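Local coordinates for protein amidase, hydantoinase/carbamoylase family (Burkholderia ambifaria, PDB 5TP4) that probably hydrolyses N-carbamoyl-L-amino acids, as a two-zinc amidase of the peptidase M20 family, at residues I89-D94 against E196-Q201; D94-G99 against E138-A143. One frame throughout, in Å; residues are numbered along the deposited sequence.

Contact 1: I89-D94 against E196-Q201; sequences IGSHLD and EAHIEQ. With ZN (zinc ion), chain P.
S91, at the end of strand 87-91, meets E196 on the parallel strand 193-199. The axes of their short segments come within 5.9 Å and diverge by 37°. The S91 hydroxyl OG donates a hydrogen bond of 2.7 Å to E196 OE1. It meets this oxygen from above the carboxylate plane, 44° out of it. The E196 chain is extended, with CG anti to the backbone N (chi1 175°), and this carries the carboxylate alongside G90 to S91. On the way E196 CG lies against G90 O at 3.1 Å. The other oxygen, E196 OE2, is bonded by Y194 OH and, weakly, by A368 N, so both oxygens of this buried carboxylate have partners.

The strand ends are splayed, and water fills in between them. Water 1 donates a hydrogen bond to G90 O and accepts one from A197 N. Water 2 donates to both S91 OG and A197 O.

Just beyond, H92 and H198 meet at one zinc ion. The metal is 2.5 Å from H92 NE2 and 2.4 Å from H198 NE2. Waters 3 and 4 are also bound to it. H198 ND1 makes a straight bond of 2.7 Å to I199 O, nearly in the ring plane and on a carbonyl lone pair. It fixes the rotation of the ring and leaves NE2 for the metal. H92 ND1 is held by weak bonds to D94 O and OD1. The H198 ring also meets H366.

Metal ligands at or just past the C-terminal ends of neighbouring parallel strands are typical of the zinc site in the catalytic domain of M20 peptidases.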
# COMPACT_ATOMS: atom_id res chain seq x y z
N ILE B 89 13.35 -36.39 -19.39
CA ILE B 89 12.58 -35.26 -19.89
C ILE B 89 11.50 -35.00 -18.86
O ILE B 89 10.70 -35.90 -18.58
CB ILE B 89 11.92 -35.58 -21.24
CG1 ILE B 89 12.97 -35.88 -22.31
CG2 ILE B 89 10.96 -34.44 -21.67
CD1 ILE B 89 12.33 -36.29 -23.65
N GLY B 90 11.42 -33.80 -18.30
CA GLY B 90 10.47 -33.57 -17.23
C GLY B 90 9.78 -32.23 -17.32
O GLY B 90 10.20 -31.33 -18.05
N SER B 91 8.70 -32.14 -16.54
CA SER B 91 8.09 -30.88 -16.12
C SER B 91 7.05 -31.28 -15.06
O SER B 91 7.36 -32.14 -14.22
CB SER B 91 7.49 -30.11 -17.30
OG SER B 91 7.36 -28.73 -16.96
N HIS B 92 5.84 -30.71 -15.08
CA HIS B 92 4.87 -31.03 -14.04
C HIS B 92 3.44 -30.91 -14.54
O HIS B 92 3.13 -30.00 -15.32
CB HIS B 92 5.05 -30.10 -12.83
CG HIS B 92 4.75 -28.67 -13.13
ND1 HIS B 92 3.53 -28.09 -12.86
CD2 HIS B 92 5.51 -27.70 -13.69
CE1 HIS B 92 3.55 -26.83 -13.23
NE2 HIS B 92 4.74 -26.56 -13.74
N LEU B 93 2.58 -31.79 -14.04
CA LEU B 93 1.17 -31.78 -14.42
C LEU B 93 0.31 -30.99 -13.46
O LEU B 93 -0.80 -30.60 -13.82
CB LEU B 93 0.63 -33.21 -14.52
CG LEU B 93 1.21 -34.00 -15.71
CD1 LEU B 93 0.83 -35.48 -15.58
CD2 LEU B 93 0.72 -33.42 -17.05
N ASP B 94 0.81 -30.70 -12.25
CA ASP B 94 -0.02 -29.94 -11.31
C ASP B 94 -0.03 -28.45 -11.67
O ASP B 94 0.80 -27.95 -12.44
CB ASP B 94 0.46 -30.16 -9.86
CG ASP B 94 1.79 -29.48 -9.55
OD1 ASP B 94 2.83 -29.86 -10.15
OD2 ASP B 94 1.80 -28.60 -8.65
N GLU B 196 14.04 -29.96 -20.01
CA GLU B 196 12.67 -29.54 -19.72
C GLU B 196 12.25 -28.52 -20.76
O GLU B 196 12.93 -27.50 -20.92
CB GLU B 196 12.56 -28.94 -18.32
CG GLU B 196 11.20 -28.38 -18.01
CD GLU B 196 10.87 -28.32 -16.52
OE1 GLU B 196 9.77 -27.84 -16.17
OE2 GLU B 196 11.71 -28.76 -15.70
N ALA B 197 11.15 -28.79 -21.46
CA ALA B 197 10.56 -27.78 -22.33
C ALA B 197 9.48 -27.02 -21.57
O ALA B 197 8.73 -27.60 -20.78
CB ALA B 197 9.99 -28.45 -23.59
N HIS B 198 9.39 -25.71 -21.80
CA HIS B 198 8.43 -24.89 -21.06
C HIS B 198 8.10 -23.64 -21.86
O HIS B 198 8.93 -23.15 -22.63
CB HIS B 198 9.02 -24.50 -19.69
CG HIS B 198 8.00 -24.21 -18.64
ND1 HIS B 198 7.29 -23.03 -18.59
CD2 HIS B 198 7.55 -24.96 -17.60
CE1 HIS B 198 6.44 -23.07 -17.58
NE2 HIS B 198 6.59 -24.22 -16.95
N ILE B 199 6.89 -23.13 -21.67
CA ILE B 199 6.61 -21.80 -22.20
C ILE B 199 7.46 -20.78 -21.45
O ILE B 199 7.81 -20.96 -20.28
CB ILE B 199 5.11 -21.45 -22.13
CG1 ILE B 199 4.55 -21.52 -20.70
CG2 ILE B 199 4.30 -22.34 -23.08
CD1 ILE B 199 3.22 -20.81 -20.53
N GLU B 200 7.82 -19.70 -22.14
CA GLU B 200 8.71 -18.69 -21.55
C GLU B 200 8.18 -18.09 -20.25
O GLU B 200 8.96 -17.75 -19.35
CB GLU B 200 8.94 -17.55 -22.54
CG GLU B 200 9.83 -16.47 -21.96
CD GLU B 200 9.92 -15.25 -22.84
OE1 GLU B 200 10.25 -14.16 -22.32
OE2 GLU B 200 9.64 -15.41 -24.04
N GLN B 201 6.87 -17.89 -20.15
CA GLN B 201 6.23 -17.10 -19.08
C GLN B 201 6.72 -15.65 -19.05
O GLN B 201 6.65 -14.98 -18.02
CB GLN B 201 6.40 -17.74 -17.70
CG GLN B 201 6.02 -19.23 -17.68
CD GLN B 201 6.22 -19.81 -16.29
OE1 GLN B 201 7.34 -19.86 -15.80
NE2 GLN B 201 5.13 -20.25 -15.66
ZN ZN P . 5.61 -24.50 -14.78
O HOH W 1 9.96 -31.26 -20.83
O HOH W 2 6.54 -27.51 -19.26
O HOH W 3 7.85 -25.20 -14.11
O HOH W 4 5.62 -22.93 -13.14

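Contact 2: D94-G99 against E138-A143; sequences DTQPEG and EGARFA
Two bent side chains, Q96 and E138, reach each other through similar torsions. Each has CG beside its backbone N and anti to the carbonyl carbon (chi1 -71° in both), and each turns again at chi2. The E138 chain thereby folds over the backbone of 94-96, with E138 CG 3.5 Å from T95 C. The Q96 amide is brought to its carboxylate. Q96 NE2 donates to E138 OE1 at 2.9 Å, nearly straight at 169°. The acceptor lies in the amide plane, but the donor stands above the carboxylate plane, and the two planes are 83° apart.

Water 5 donates to E138 OE2 at 2.8 Å and accepts from Q96 N. One glutamine therefore serves both carboxylate oxygens, through its side chain and, by way of the water, through its backbone.

D94 fixes the start of 138-143. D94 OD2 takes the backbone N-H of E138 at 3.2 Å on its syn lone pair, while D94 OD1 accepts from E137 N. Its carboxylate thus holds two successive amides. On the exposed side P97 CD rests on A140 CB at 4.0 Å. T95 points away from 138-143, and its OG1 is bonded to R40 N and to Q96 O, which ties 94-99 to the segment around R40.

E138 is a zinc ligand in a structure of this protein, and its side chain is about 2 Å from a zinc ion here. Q96 and water 5 are second-shell partners that would hold this carboxylate in place for the metal.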
# COMPACT_ATOMS: atom_id res chain seq x y z
N ASP B 94 0.81 -30.70 -12.25
CA ASP B 94 -0.02 -29.94 -11.31
C ASP B 94 -0.03 -28.45 -11.67
O ASP B 94 0.80 -27.95 -12.44
CB ASP B 94 0.46 -30.16 -9.86
CG ASP B 94 1.79 -29.48 -9.55
OD1 ASP B 94 2.83 -29.86 -10.15
OD2 ASP B 94 1.80 -28.60 -8.65
N THR B 95 -1.01 -27.73 -11.11
CA THR B 95 -1.26 -26.34 -11.51
C THR B 95 -1.43 -25.46 -10.28
O THR B 95 -1.61 -25.93 -9.15
CB THR B 95 -2.53 -26.20 -12.36
OG1 THR B 95 -3.69 -26.48 -11.54
CG2 THR B 95 -2.52 -27.19 -13.54
N GLN B 96 -1.44 -24.16 -10.55
CA GLN B 96 -1.95 -23.16 -9.63
C GLN B 96 -3.47 -23.32 -9.48
O GLN B 96 -4.10 -24.07 -10.24
CB GLN B 96 -1.60 -21.77 -10.13
CG GLN B 96 -0.13 -21.45 -10.03
CD GLN B 96 0.28 -21.14 -8.60
OE1 GLN B 96 -0.47 -20.51 -7.85
NE2 GLN B 96 1.46 -21.61 -8.21
N PRO B 97 -4.09 -22.62 -8.51
CA PRO B 97 -5.56 -22.64 -8.43
C PRO B 97 -6.27 -22.30 -9.73
O PRO B 97 -7.32 -22.87 -10.03
CB PRO B 97 -5.84 -21.58 -7.35
CG PRO B 97 -4.68 -21.70 -6.45
CD PRO B 97 -3.49 -21.95 -7.35
N GLU B 98 -5.73 -21.36 -10.48
CA GLU B 98 -6.24 -20.99 -11.80
C GLU B 98 -5.06 -21.07 -12.76
O GLU B 98 -4.45 -20.05 -13.10
CB GLU B 98 -6.88 -19.62 -11.76
CG GLU B 98 -7.50 -19.19 -13.07
CD GLU B 98 -8.69 -20.05 -13.48
OE1 GLU B 98 -9.61 -20.24 -12.65
OE2 GLU B 98 -8.69 -20.52 -14.63
N GLY B 99 -4.74 -22.29 -13.22
CA GLY B 99 -3.56 -22.49 -14.03
C GLY B 99 -3.84 -22.35 -15.52
O GLY B 99 -4.99 -22.39 -15.98
N GLU B 138 4.17 -26.59 -8.12
CA GLU B 138 3.64 -25.23 -8.03
C GLU B 138 3.76 -24.59 -6.65
O GLU B 138 3.68 -23.37 -6.55
CB GLU B 138 2.18 -25.22 -8.47
CG GLU B 138 2.01 -25.44 -9.96
CD GLU B 138 2.41 -24.22 -10.81
OE1 GLU B 138 2.83 -23.17 -10.26
OE2 GLU B 138 2.26 -24.30 -12.06
N GLY B 139 3.93 -25.37 -5.58
CA GLY B 139 4.00 -24.78 -4.25
C GLY B 139 2.73 -24.08 -3.78
O GLY B 139 2.81 -23.19 -2.92
N ALA B 140 1.57 -24.45 -4.32
CA ALA B 140 0.31 -23.81 -3.95
C ALA B 140 -0.38 -24.55 -2.80
O ALA B 140 -0.69 -23.96 -1.76
CB ALA B 140 -0.61 -23.73 -5.17
N ARG B 141 -0.65 -25.85 -2.99
CA ARG B 141 -1.31 -26.61 -1.94
C ARG B 141 -0.35 -26.91 -0.80
O ARG B 141 -0.72 -26.79 0.37
CB ARG B 141 -1.88 -27.91 -2.49
CG ARG B 141 -2.58 -28.72 -1.41
CD ARG B 141 -3.29 -29.92 -1.97
NE ARG B 141 -3.87 -30.69 -0.86
CZ ARG B 141 -4.24 -31.96 -0.95
NH1 ARG B 141 -4.09 -32.62 -2.09
NH2 ARG B 141 -4.75 -32.57 0.11
N PHE B 142 0.88 -27.30 -1.12
CA PHE B 142 1.92 -27.58 -0.15
C PHE B 142 3.12 -26.70 -0.44
O PHE B 142 3.40 -26.39 -1.60
CB PHE B 142 2.35 -29.05 -0.19
CG PHE B 142 1.23 -30.04 0.09
CD1 PHE B 142 0.86 -30.34 1.40
CD2 PHE B 142 0.58 -30.70 -0.95
CE1 PHE B 142 -0.17 -31.27 1.67
CE2 PHE B 142 -0.43 -31.61 -0.70
CZ PHE B 142 -0.81 -31.90 0.61
N ALA B 143 3.86 -26.34 0.61
CA ALA B 143 5.15 -25.69 0.43
C ALA B 143 6.27 -26.71 0.55
O ALA B 143 6.17 -27.66 1.33
CB ALA B 143 5.34 -24.59 1.47
O HOH W 5 -0.21 -23.53 -13.16

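From the N terminus the chain leaves strand 87-91 and enters the loop of 94-99, with D94 shared by both contacts. After helix 105-121 and strand 129-133 it reaches 138-143. There contact 2 closes the shorter loop, with 38 residues between its segments. The chain then passes helices 147-153, 158-163 and 172-179 before strand 193-199 returns to the first strand. Contact 1 closes this longer loop, with 101 residues between its segments, and contact 2 is nested within it. Contact 1, which is buried, joins neighbouring parallel strands of the central sheet; contact 2 joins two loops nearer the surface. They touch where H92 CE1 lies 3.1 Å from E138 OE2, beside the zinc ions.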